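Long-range contacts in envelope glycoprotein (Thogoto virus, PDB 5XEA), which probably attaches the virus to a host-cell receptor and later drives fusion of the viral and host membranes: residues V23-S29 with K203-D209; R125-K130 with G443-T447; E159-S163 with E173-G177. One frame throughout, in Å; residues are numbered along the deposited sequence.

Followed from the N terminus, the chain first lays down 23-29, the opening half of contact 1, and then enters the larger antiparallel sheet, beside which 125-130 begins contact 2. Contact 3 comes next and closes at once: 159-163 and 173-177 are two arms of one hairpin, contained within the spans of both other contacts. Contact 1 closes at 203-209, joining neighbouring strands of the six-stranded sheet. Contact 2 closes only at 443-447, so contacts 1 and 2 cross. Their centres lie about 77 Å apart, on opposite sides of the chain's centre; contact 2 ties the segment after helix 421-437 to the far end of the larger sheet.

Contact 1 (V23-S29 with K203-D209); sequences VSKKLYS and KISCFVD
Six backbone hydrogen bonds join Ser24, Lys26 and Tyr28 to Val208, Cys206 and Ile204, two to each pair, in a regular antiparallel ladder. The bond from Lys26 N to Cys206 O is 2.8 Å long. Between these rungs, Lys25 with Phe207 and Leu27 with Ser205 form non-hydrogen-bonded pairs, where weaker CA-H...O contacts fill in, such as Ser205 CA to Lys26 O at 3.3 Å.

On the face of the even-numbered residues, Tyr28 lies across the neighbouring strand. Tyr28 CD2 comes 3.8 Å from Cys206 SG, an oblique sulfur-aromatic contact, and the Tyr28 OH ends 3.2 Å from Val208 CG2. Lys26 lays its CB over one face of the Tyr28 ring and brings its CG to Val208 CG2 at 3.7 Å. Cys206 SG is in a disulfide with Cys224 of strand 221-226, whose backbone also pairs with 203-209; this places the contact inside a six-stranded antiparallel sheet, with 24-35 and 197-209 as its middle strands and the disulfide stapling the next one on.

The other face carries Lys25, Leu27 and Phe207. With CG anti to the backbone N (chi1 -176°), the Lys25 chain slants across the Phe207 ring, with Lys25 CB 3.6 Å from Phe207 CE1. Leu27 sets CD1 against Ser205 CA, 3.9 Å away. Beyond them Phe207 meets Trp404 edge-to-face and Phe294 of the second subunit, carrying this end of the ladder into the trimer interface.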
ATOM      1  N   VAL B  23     -29.679  -3.073   2.277  1.00 74.67           N
ATOM      2  CA  VAL B  23     -28.575  -3.946   2.676  1.00 70.19           C
ATOM      3  C   VAL B  23     -28.935  -4.607   4.000  1.00 58.05           C
ATOM      4  O   VAL B  23     -29.361  -3.933   4.941  1.00 56.60           O
ATOM      5  CB  VAL B  23     -27.244  -3.171   2.772  1.00 62.73           C
ATOM      6  CG1 VAL B  23     -27.391  -1.866   3.542  1.00 47.13           C
ATOM      7  CG2 VAL B  23     -26.180  -4.043   3.437  1.00 67.28           C
ATOM      8  N   SER B  24     -28.777  -5.930   4.072  1.00 57.04           N
ATOM      9  CA  SER B  24     -29.154  -6.703   5.249  1.00 65.12           C
ATOM     10  C   SER B  24     -28.003  -7.594   5.700  1.00 62.63           C
ATOM     11  O   SER B  24     -27.136  -7.979   4.908  1.00 57.16           O
ATOM     12  CB  SER B  24     -30.391  -7.569   4.985  1.00 68.94           C
ATOM     13  OG  SER B  24     -30.151  -8.522   3.966  1.00 74.26           O
ATOM     14  N   LYS B  25     -28.032  -7.943   6.987  1.00 53.56           N
ATOM     15  CA  LYS B  25     -27.001  -8.759   7.612  1.00 62.00           C
ATOM     16  C   LYS B  25     -27.391 -10.231   7.568  1.00 64.15           C
ATOM     17  O   LYS B  25     -28.516 -10.593   7.928  1.00 62.20           O
ATOM     18  CB  LYS B  25     -26.770  -8.315   9.057  1.00 62.41           C
ATOM     19  CG  LYS B  25     -25.631  -9.047   9.752  1.00 73.08           C
ATOM     20  CD  LYS B  25     -25.453  -8.591  11.194  1.00 82.22           C
ATOM     21  CE  LYS B  25     -24.266  -9.286  11.870  1.00 84.81           C
ATOM     22  NZ  LYS B  25     -24.381 -10.770  11.903  1.00 92.04           N
ATOM     23  N   LYS B  26     -26.456 -11.077   7.127  1.00 59.56           N
ATOM     24  CA  LYS B  26     -26.666 -12.512   7.010  1.00 61.34           C
ATOM     25  C   LYS B  26     -25.644 -13.278   7.842  1.00 66.77           C
ATOM     26  O   LYS B  26     -24.530 -12.800   8.092  1.00 71.02           O
ATOM     27  CB  LYS B  26     -26.551 -12.991   5.554  1.00 66.41           C
ATOM     28  CG  LYS B  26     -27.314 -12.179   4.531  1.00 63.15           C
ATOM     29  CD  LYS B  26     -28.790 -12.506   4.548  1.00 73.02           C
ATOM     30  CE  LYS B  26     -29.519 -11.782   3.422  1.00 76.25           C
ATOM     31  NZ  LYS B  26     -30.998 -11.927   3.538  1.00 80.35           N
ATOM     32  N   LEU B  27     -26.037 -14.476   8.263  1.00 58.74           N
ATOM     33  CA  LEU B  27     -25.120 -15.489   8.766  1.00 63.18           C
ATOM     34  C   LEU B  27     -25.171 -16.628   7.755  1.00 68.59           C
ATOM     35  O   LEU B  27     -26.138 -17.393   7.718  1.00 67.63           O
ATOM     36  CB  LEU B  27     -25.491 -15.955  10.166  1.00 76.08           C
ATOM     37  CG  LEU B  27     -24.384 -15.687  11.185  1.00 88.20           C
ATOM     38  CD1 LEU B  27     -24.164 -14.190  11.324  1.00 91.92           C
ATOM     39  CD2 LEU B  27     -24.705 -16.319  12.529  1.00 95.62           C
ATOM     40  N   TYR B  28     -24.144 -16.710   6.914  1.00 66.58           N
ATOM     41  CA  TYR B  28     -24.072 -17.736   5.885  1.00 69.25           C
ATOM     42  C   TYR B  28     -23.351 -18.968   6.411  1.00 66.38           C
ATOM     43  O   TYR B  28     -22.324 -18.868   7.088  1.00 67.88           O
ATOM     44  CB  TYR B  28     -23.352 -17.211   4.642  1.00 64.82           C
ATOM     45  CG  TYR B  28     -24.201 -16.330   3.762  1.00 76.24           C
ATOM     46  CD1 TYR B  28     -25.587 -16.345   3.861  1.00 88.63           C
ATOM     47  CD2 TYR B  28     -23.621 -15.485   2.826  1.00 71.09           C
ATOM     48  CE1 TYR B  28     -26.372 -15.537   3.049  1.00 86.45           C
ATOM     49  CE2 TYR B  28     -24.395 -14.675   2.010  1.00 73.64           C
ATOM     50  CZ  TYR B  28     -25.768 -14.704   2.127  1.00 78.97           C
ATOM     51  OH  TYR B  28     -26.540 -13.902   1.316  1.00 78.65           O
ATOM     52  N   SER B  29     -23.906 -20.134   6.107  1.00 65.52           N
ATOM     53  CA  SER B  29     -23.220 -21.379   6.388  1.00 67.39           C
ATOM     54  C   SER B  29     -22.249 -21.683   5.257  1.00 65.49           C
ATOM     55  O   SER B  29     -22.566 -21.503   4.076  1.00 56.51           O
ATOM     56  CB  SER B  29     -24.216 -22.523   6.561  1.00 69.25           C
ATOM     57  OG  SER B  29     -24.747 -22.531   7.874  1.00 83.24           O
ATOM     58  N   LYS B 203     -20.288 -20.497  10.403  1.00 55.30           N
ATOM     59  CA  LYS B 203     -21.238 -19.445  10.081  1.00 59.75           C
ATOM     60  C   LYS B 203     -20.465 -18.143   9.922  1.00 64.06           C
ATOM     61  O   LYS B 203     -19.649 -17.789  10.780  1.00 67.64           O
ATOM     62  CB  LYS B 203     -22.297 -19.308  11.176  1.00 68.28           C
ATOM     63  CG  LYS B 203     -22.985 -20.608  11.537  1.00 75.88           C
ATOM     64  CD  LYS B 203     -24.137 -20.893  10.599  1.00 81.32           C
ATOM     65  CE  LYS B 203     -24.897 -22.123  11.051  1.00 79.01           C
ATOM     66  NZ  LYS B 203     -25.088 -22.087  12.524  1.00 87.05           N
ATOM     67  N   ILE B 204     -20.719 -17.432   8.831  1.00 57.89           N
ATOM     68  CA  ILE B 204     -19.947 -16.250   8.477  1.00 58.68           C
ATOM     69  C   ILE B 204     -20.887 -15.062   8.352  1.00 61.86           C
ATOM     70  O   ILE B 204     -21.874 -15.119   7.610  1.00 58.87           O
ATOM     71  CB  ILE B 204     -19.157 -16.479   7.178  1.00 48.78           C
ATOM     72  CG1 ILE B 204     -17.953 -17.350   7.489  1.00 52.92           C
ATOM     73  CG2 ILE B 204     -18.720 -15.171   6.564  1.00 62.91           C
ATOM     74  CD1 ILE B 204     -17.538 -18.184   6.341  1.00 58.58           C
ATOM     75  N   SER B 205     -20.584 -13.994   9.083  1.00 54.70           N
ATOM     76  CA  SER B 205     -21.351 -12.767   8.968  1.00 51.42           C
ATOM     77  C   SER B 205     -20.990 -12.047   7.675  1.00 51.06           C
ATOM     78  O   SER B 205     -19.809 -11.810   7.385  1.00 52.31           O
ATOM     79  CB  SER B 205     -21.105 -11.866  10.176  1.00 70.19           C
ATOM     80  OG  SER B 205     -19.724 -11.585  10.340  1.00 87.22           O
ATOM     81  N   CYS B 206     -22.011 -11.739   6.886  1.00 53.45           N
ATOM     82  CA  CYS B 206     -21.889 -10.979   5.653  1.00 52.31           C
ATOM     83  C   CYS B 206     -22.970  -9.910   5.630  1.00 55.06           C
ATOM     84  O   CYS B 206     -24.070 -10.111   6.156  1.00 47.97           O
ATOM     85  CB  CYS B 206     -22.051 -11.864   4.408  1.00 55.56           C
ATOM     86  SG  CYS B 206     -20.917 -13.253   4.288  1.00 73.68           S
ATOM     87  N   PHE B 207     -22.655  -8.774   5.015  1.00 51.90           N
ATOM     88  CA  PHE B 207     -23.657  -7.781   4.664  1.00 53.07           C
ATOM     89  C   PHE B 207     -23.950  -7.926   3.179  1.00 51.66           C
ATOM     90  O   PHE B 207     -23.029  -7.884   2.354  1.00 50.70           O
ATOM     91  CB  PHE B 207     -23.185  -6.375   5.018  1.00 42.09           C
ATOM     92  CG  PHE B 207     -23.176  -6.118   6.496  1.00 48.55           C
ATOM     93  CD1 PHE B 207     -24.377  -5.913   7.194  1.00 47.09           C
ATOM     94  CD2 PHE B 207     -21.994  -6.121   7.199  1.00 43.14           C
ATOM     95  CE1 PHE B 207     -24.377  -5.695   8.557  1.00 47.82           C
ATOM     96  CE2 PHE B 207     -21.983  -5.903   8.563  1.00 48.44           C
ATOM     97  CZ  PHE B 207     -23.193  -5.689   9.251  1.00 47.94           C
ATOM     98  N   VAL B 208     -25.214  -8.159   2.842  1.00 47.20           N
ATOM     99  CA  VAL B 208     -25.611  -8.407   1.465  1.00 47.68           C
ATOM    100  C   VAL B 208     -26.431  -7.225   0.988  1.00 52.68           C
ATOM    101  O   VAL B 208     -27.429  -6.851   1.615  1.00 57.50           O
ATOM    102  CB  VAL B 208     -26.376  -9.724   1.301  1.00 57.79           C
ATOM    103  CG1 VAL B 208     -26.896  -9.829  -0.115  1.00 61.10           C
ATOM    104  CG2 VAL B 208     -25.453 -10.892   1.597  1.00 57.21           C
ATOM    105  N   ASP B 209     -26.005  -6.644  -0.124  1.00 56.18           N
ATOM    106  CA  ASP B 209     -26.555  -5.394  -0.641  1.00 61.20           C
ATOM    107  C   ASP B 209     -27.152  -5.699  -2.004  1.00 63.07           C
ATOM    108  O   ASP B 209     -26.416  -5.766  -3.003  1.00 70.38           O
ATOM    109  CB  ASP B 209     -25.460  -4.329  -0.730  1.00 66.30           C
ATOM    110  CG  ASP B 209     -26.010  -2.904  -0.790  1.00 73.45           C
ATOM    111  OD1 ASP B 209     -27.181  -2.746  -1.198  1.00 64.92           O
ATOM    112  OD2 ASP B 209     -25.262  -1.946  -0.431  1.00 69.24           O
TER

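Contact 2 (R125-K130 with G443-T447); sequences RDANWK and GGKGT
The indole of Trp129 is laid over the backbone of Lys445 and Gly446, both of which approach the same face. Gly446 CA stands 4.1 Å from the centroid of the Trp129 six-membered ring and 17° off its normal, a CH-pi contact, while Lys445 O is 3.9 Å from Trp129 CG at the five-membered end. The ring's far end meets the next residue, Trp129 CZ3 being 3.6 Å from Thr447 N. Trp129 reaches this backbone with CG between its own N and carbonyl carbon (chi1 45°), a torsion that turns the ring toward the C-terminal segment.

The second flat group, the guanidinium of Arg125, is met at its edge. NH1 gives a 2.8 Å hydrogen bond to Gly443 O, bent at the hydrogen (145°) and arriving from well above the carbonyl plane. Because the arginine chain is extended from CG to NE, the group is carried right across to the glycine. Lys445 CG passes Arg125 NH2 obliquely at 4.1 Å. At the other end Lys130 NZ lies 3.7 Å from Thr447 CB, and Lys130 also makes a cation-pi contact with Trp99.

One carboxylate oxygen is shared by both flat groups: Asp97 OD2 accepts from Trp129 NE1 and forms a salt bridge with Arg125 NH2, fixing both, while Lys445 NZ bonds to His96. Thr447, poorly ordered, ends the modelled chain.

Neither segment is regular helix or strand. The arrangement is of a C-terminal tail, emerging from helix 421-437, bound against a loop at the far end of the elongated sheet, consistent with the folded-back tail of a post-fusion class III fusogen.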
ATOM      1  N   ARG B 125      39.159 -16.811 -13.324  1.00 35.84           N
ATOM      2  CA  ARG B 125      40.557 -16.783 -13.760  1.00 39.65           C
ATOM      3  C   ARG B 125      40.695 -17.569 -15.058  1.00 40.17           C
ATOM      4  O   ARG B 125      40.131 -18.663 -15.183  1.00 36.28           O
ATOM      5  CB  ARG B 125      41.477 -17.368 -12.674  1.00 37.38           C
ATOM      6  CG  ARG B 125      42.970 -17.255 -12.962  1.00 56.60           C
ATOM      7  CD  ARG B 125      43.801 -17.565 -11.709  1.00 56.83           C
ATOM      8  NE  ARG B 125      45.237 -17.566 -11.996  1.00 56.25           N
ATOM      9  CZ  ARG B 125      46.031 -16.510 -11.853  1.00 54.47           C
ATOM     10  NH1 ARG B 125      45.534 -15.356 -11.418  1.00 55.25           N
ATOM     11  NH2 ARG B 125      47.325 -16.603 -12.136  1.00 51.42           N
ATOM     12  N   ASP B 126      41.422 -17.016 -16.029  1.00 40.20           N
ATOM     13  CA  ASP B 126      41.694 -17.748 -17.274  1.00 43.27           C
ATOM     14  C   ASP B 126      43.149 -17.568 -17.716  1.00 43.39           C
ATOM     15  O   ASP B 126      43.449 -17.312 -18.885  1.00 41.42           O
ATOM     16  CB  ASP B 126      40.723 -17.349 -18.385  1.00 45.32           C
ATOM     17  CG  ASP B 126      40.752 -15.866 -18.706  1.00 56.56           C
ATOM     18  OD1 ASP B 126      41.656 -15.144 -18.222  1.00 60.78           O
ATOM     19  OD2 ASP B 126      39.857 -15.430 -19.468  1.00 66.92           O
ATOM     20  N   ALA B 127      44.069 -17.746 -16.775  1.00 45.60           N
ATOM     21  CA  ALA B 127      45.491 -17.618 -17.075  1.00 43.01           C
ATOM     22  C   ALA B 127      45.936 -18.650 -18.111  1.00 35.76           C
ATOM     23  O   ALA B 127      45.376 -19.750 -18.213  1.00 37.81           O
ATOM     24  CB  ALA B 127      46.311 -17.763 -15.796  1.00 40.59           C
ATOM     25  N   ASN B 128      46.964 -18.281 -18.887  1.00 39.98           N
ATOM     26  CA  ASN B 128      47.476 -19.062 -20.011  1.00 35.17           C
ATOM     27  C   ASN B 128      48.950 -18.721 -20.202  1.00 36.26           C
ATOM     28  O   ASN B 128      49.359 -18.390 -21.312  1.00 38.63           O
ATOM     29  CB  ASN B 128      46.679 -18.727 -21.282  1.00 36.08           C
ATOM     30  CG  ASN B 128      46.882 -19.729 -22.423  1.00 36.25           C
ATOM     31  OD1 ASN B 128      47.308 -20.868 -22.218  1.00 38.17           O
ATOM     32  ND2 ASN B 128      46.523 -19.305 -23.637  1.00 35.57           N
ATOM     33  N   TRP B 129      49.743 -18.734 -19.126  1.00 36.53           N
ATOM     34  CA  TRP B 129      51.070 -18.140 -19.181  1.00 43.82           C
ATOM     35  C   TRP B 129      52.175 -19.156 -19.472  1.00 46.20           C
ATOM     36  O   TRP B 129      53.344 -18.763 -19.539  1.00 46.58           O
ATOM     37  CB  TRP B 129      51.393 -17.381 -17.886  1.00 39.95           C
ATOM     38  CG  TRP B 129      51.045 -18.106 -16.625  1.00 42.27           C
ATOM     39  CD1 TRP B 129      49.947 -17.886 -15.833  1.00 44.92           C
ATOM     40  CD2 TRP B 129      51.806 -19.135 -15.981  1.00 43.65           C
ATOM     41  NE1 TRP B 129      49.974 -18.729 -14.747  1.00 40.33           N
ATOM     42  CE2 TRP B 129      51.103 -19.504 -14.813  1.00 47.96           C
ATOM     43  CE3 TRP B 129      53.007 -19.794 -16.288  1.00 47.00           C
ATOM     44  CZ2 TRP B 129      51.555 -20.500 -13.953  1.00 42.66           C
ATOM     45  CZ3 TRP B 129      53.458 -20.782 -15.427  1.00 52.02           C
ATOM     46  CH2 TRP B 129      52.731 -21.123 -14.273  1.00 46.84           C
ATOM     47  N   LYS B 130      51.824 -20.433 -19.638  1.00 40.62           N
ATOM     48  CA  LYS B 130      52.792 -21.510 -19.825  1.00 39.53           C
ATOM     49  C   LYS B 130      52.894 -21.802 -21.319  1.00 41.99           C
ATOM     50  O   LYS B 130      52.086 -22.548 -21.876  1.00 39.29           O
ATOM     51  CB  LYS B 130      52.389 -22.750 -19.034  1.00 35.90           C
ATOM     52  CG  LYS B 130      53.488 -23.818 -18.993  1.00 43.08           C
ATOM     53  CD  LYS B 130      54.621 -23.397 -18.085  1.00 48.10           C
ATOM     54  CE  LYS B 130      55.770 -24.412 -18.131  1.00 58.44           C
ATOM     55  NZ  LYS B 130      56.839 -24.049 -17.157  1.00 63.07           N
ATOM     56  N   GLY B 443      46.361 -11.997 -12.365  1.00 72.24           N
ATOM     57  CA  GLY B 443      47.669 -11.836 -11.747  1.00 83.83           C
ATOM     58  C   GLY B 443      47.852 -12.921 -10.702  1.00 92.70           C
ATOM     59  O   GLY B 443      46.862 -13.333 -10.099  1.00 96.90           O
ATOM     60  N   GLY B 444      49.075 -13.409 -10.477  1.00 96.11           N
ATOM     61  CA  GLY B 444      50.280 -12.997 -11.182  1.00 97.24           C
ATOM     62  C   GLY B 444      51.443 -13.948 -10.913  1.00108.80           C
ATOM     63  O   GLY B 444      52.191 -13.784  -9.939  1.00110.51           O
ATOM     64  N   LYS B 445      51.596 -14.961 -11.771  1.00107.12           N
ATOM     65  CA  LYS B 445      52.565 -16.030 -11.541  1.00100.56           C
ATOM     66  C   LYS B 445      53.299 -16.384 -12.832  1.00 85.78           C
ATOM     67  O   LYS B 445      52.905 -15.984 -13.929  1.00 78.46           O
ATOM     68  CB  LYS B 445      51.893 -17.290 -10.978  1.00 99.98           C
ATOM     69  CG  LYS B 445      50.759 -17.032  -9.996  1.00 95.77           C
ATOM     70  CD  LYS B 445      50.290 -18.313  -9.333  1.00 90.89           C
ATOM     71  CE  LYS B 445      50.042 -19.406 -10.353  1.00 82.57           C
ATOM     72  NZ  LYS B 445      49.750 -20.709  -9.700  1.00 77.49           N
ATOM     73  N   GLY B 446      54.374 -17.168 -12.685  1.00 91.01           N
ATOM     74  CA  GLY B 446      55.178 -17.612 -13.812  1.00 88.71           C
ATOM     75  C   GLY B 446      56.432 -18.390 -13.444  1.00 96.95           C
ATOM     76  O   GLY B 446      57.314 -17.864 -12.756  1.00 99.55           O
ATOM     77  N   THR B 447      56.524 -19.643 -13.898  1.00100.58           N
ATOM     78  CA  THR B 447      57.686 -20.499 -13.638  1.00103.23           C
ATOM     79  C   THR B 447      58.967 -19.911 -14.228  1.00104.35           C
ATOM     80  O   THR B 447      59.079 -19.720 -15.442  1.00100.59           O
ATOM     81  CB  THR B 447      57.486 -21.931 -14.210  1.00102.97           C
ATOM     82  OG1 THR B 447      56.484 -22.628 -13.456  1.00 97.55           O
ATOM     83  CG2 THR B 447      58.791 -22.718 -14.160  1.00106.27           C
TER

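Contact 3 (E159-S163 with E173-G177); sequences EVKVS and EHSAG
Val162 and His174 face each other obliquely across the hairpin, the valine lying over one face of the imidazole. Val162 CB stands 4.2 Å from the His174 ring centroid and 21° off its normal, a CH-pi contact displaced toward the rim, and Val162 CG1 comes 3.7 Å from His174 NE2. The other branch, CG2, turns to Ala176 CB at 4.1 Å. A chi1 of 56° tucks the His174 ring over its own backbone and back above the valine. Its rotation is fixed from two sides: ND1 donates to Ser175 O, and NE2 is hydrogen-bonded to Thr164 OG1.

These side chains stand on a hydrogen-bonded antiparallel pair. Val162 N gives a 2.7 Å bond to His174 O, and His174 N returns one to Val162 O. The pair belongs to the beta hairpin of strands 159-165 and 171-174, whose first arm pairs in turn with strand 133-156, so the second lies beyond it in the larger sheet.

On the opposite face, Ser163 and Glu173 point the same way. Glu173 OE1 accepts a short 2.5 Å hydrogen bond from Ser163 OG on its anti lone pair, the one away from OE2; OE1 is also bonded to Thr171 OG1. A bend at chi2 (70°) curls the glutamate back to reach the serine. Lys161 points toward the second arm and lays its aliphatic chain against it, CD lying 3.8 Å from Ser175 N. There the strand gives way to an ST turn: Ser175 OG accepts from Gly177 N, 3.0 Å away, bending the chain after the last rung.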
ATOM      1  N   GLU B 159     -11.462 -29.118  -5.602  1.00 61.07           N
ATOM      2  CA  GLU B 159     -10.653 -29.414  -4.426  1.00 60.29           C
ATOM      3  C   GLU B 159      -9.761 -28.229  -4.075  1.00 55.55           C
ATOM      4  O   GLU B 159      -9.356 -27.446  -4.939  1.00 54.34           O
ATOM      5  CB  GLU B 159      -9.804 -30.687  -4.613  1.00 73.41           C
ATOM      6  CG  GLU B 159      -9.084 -31.169  -3.332  1.00 93.12           C
ATOM      7  CD  GLU B 159      -9.922 -31.007  -2.049  1.00103.82           C
ATOM      8  OE1 GLU B 159     -11.125 -31.359  -2.046  1.00104.05           O
ATOM      9  OE2 GLU B 159      -9.370 -30.511  -1.038  1.00103.84           O
ATOM     10  N   VAL B 160      -9.464 -28.112  -2.783  1.00 53.05           N
ATOM     11  CA  VAL B 160      -8.637 -27.039  -2.252  1.00 58.41           C
ATOM     12  C   VAL B 160      -7.175 -27.415  -2.444  1.00 56.25           C
ATOM     13  O   VAL B 160      -6.713 -28.450  -1.949  1.00 53.13           O
ATOM     14  CB  VAL B 160      -8.953 -26.783  -0.774  1.00 59.65           C
ATOM     15  CG1 VAL B 160      -8.060 -25.676  -0.226  1.00 51.19           C
ATOM     16  CG2 VAL B 160     -10.430 -26.440  -0.610  1.00 60.11           C
ATOM     17  N   LYS B 161      -6.448 -26.584  -3.171  1.00 49.98           N
ATOM     18  CA  LYS B 161      -5.033 -26.788  -3.405  1.00 42.49           C
ATOM     19  C   LYS B 161      -4.246 -25.673  -2.733  1.00 47.92           C
ATOM     20  O   LYS B 161      -4.772 -24.589  -2.455  1.00 45.19           O
ATOM     21  CB  LYS B 161      -4.753 -26.826  -4.905  1.00 48.95           C
ATOM     22  CG  LYS B 161      -5.447 -27.967  -5.626  1.00 47.09           C
ATOM     23  CD  LYS B 161      -4.849 -29.303  -5.208  1.00 54.39           C
ATOM     24  CE  LYS B 161      -5.360 -30.441  -6.083  1.00 69.03           C
ATOM     25  NZ  LYS B 161      -4.742 -31.739  -5.695  1.00 75.13           N
ATOM     26  N   VAL B 162      -2.981 -25.954  -2.442  1.00 45.61           N
ATOM     27  CA  VAL B 162      -2.073 -24.896  -2.025  1.00 43.54           C
ATOM     28  C   VAL B 162      -1.589 -24.175  -3.274  1.00 48.04           C
ATOM     29  O   VAL B 162      -1.302 -24.804  -4.298  1.00 47.49           O
ATOM     30  CB  VAL B 162      -0.905 -25.468  -1.206  1.00 48.47           C
ATOM     31  CG1 VAL B 162       0.189 -24.407  -0.996  1.00 45.92           C
ATOM     32  CG2 VAL B 162      -1.412 -26.008   0.114  1.00 45.91           C
ATOM     33  N   SER B 163      -1.519 -22.852  -3.211  1.00 42.50           N
ATOM     34  CA  SER B 163      -1.143 -22.028  -4.358  1.00 43.15           C
ATOM     35  C   SER B 163       0.190 -21.371  -4.035  1.00 41.29           C
ATOM     36  O   SER B 163       0.244 -20.410  -3.265  1.00 39.79           O
ATOM     37  CB  SER B 163      -2.229 -20.993  -4.659  1.00 51.60           C
ATOM     38  OG  SER B 163      -1.909 -20.203  -5.792  1.00 45.79           O
ATOM     39  N   GLU B 173      -0.320 -24.601  -8.398  1.00 45.23           N
ATOM     40  CA  GLU B 173      -1.299 -25.195  -7.496  1.00 55.42           C
ATOM     41  C   GLU B 173      -0.979 -26.668  -7.277  1.00 60.68           C
ATOM     42  O   GLU B 173      -0.735 -27.410  -8.234  1.00 55.59           O
ATOM     43  CB  GLU B 173      -2.716 -25.015  -8.034  1.00 55.67           C
ATOM     44  CG  GLU B 173      -3.300 -23.633  -7.724  1.00 57.13           C
ATOM     45  CD  GLU B 173      -2.629 -22.518  -8.516  1.00 62.09           C
ATOM     46  OE1 GLU B 173      -2.045 -21.597  -7.902  1.00 58.16           O
ATOM     47  OE2 GLU B 173      -2.685 -22.574  -9.760  1.00 64.62           O
ATOM     48  N   HIS B 174      -0.942 -27.078  -6.013  1.00 58.66           N
ATOM     49  CA  HIS B 174      -0.586 -28.445  -5.678  1.00 51.29           C
ATOM     50  C   HIS B 174      -1.243 -28.828  -4.360  1.00 55.16           C
ATOM     51  O   HIS B 174      -1.649 -27.970  -3.570  1.00 54.70           O
ATOM     52  CB  HIS B 174       0.925 -28.618  -5.576  1.00 49.40           C
ATOM     53  CG  HIS B 174       1.566 -27.686  -4.598  1.00 56.65           C
ATOM     54  ND1 HIS B 174       1.915 -28.071  -3.323  1.00 56.75           N
ATOM     55  CD2 HIS B 174       1.916 -26.382  -4.707  1.00 49.87           C
ATOM     56  CE1 HIS B 174       2.456 -27.045  -2.688  1.00 54.24           C
ATOM     57  NE2 HIS B 174       2.465 -26.008  -3.506  1.00 49.22           N
ATOM     58  N   SER B 175      -1.331 -30.134  -4.127  1.00 48.62           N
ATOM     59  CA  SER B 175      -1.829 -30.606  -2.846  1.00 56.65           C
ATOM     60  C   SER B 175      -0.783 -30.364  -1.763  1.00 59.20           C
ATOM     61  O   SER B 175       0.412 -30.252  -2.035  1.00 66.03           O
ATOM     62  CB  SER B 175      -2.187 -32.086  -2.924  1.00 54.99           C
ATOM     63  OG  SER B 175      -1.556 -32.785  -1.869  1.00 75.64           O
ATOM     64  N   ALA B 176      -1.242 -30.277  -0.517  1.00 60.45           N
ATOM     65  CA  ALA B 176      -0.322 -29.994   0.581  1.00 64.66           C
ATOM     66  C   ALA B 176       0.681 -31.119   0.801  1.00 70.75           C
ATOM     67  O   ALA B 176       1.744 -30.879   1.382  1.00 64.44           O
ATOM     68  CB  ALA B 176      -1.101 -29.724   1.874  1.00 66.03           C
ATOM     69  N   GLY B 177       0.369 -32.339   0.362  1.00 60.15           N
ATOM     70  CA  GLY B 177       1.308 -33.435   0.474  1.00 69.15           C
ATOM     71  C   GLY B 177       2.257 -33.603  -0.689  1.00 69.47           C
ATOM     72  O   GLY B 177       3.205 -34.383  -0.588  1.00 74.52           O
TER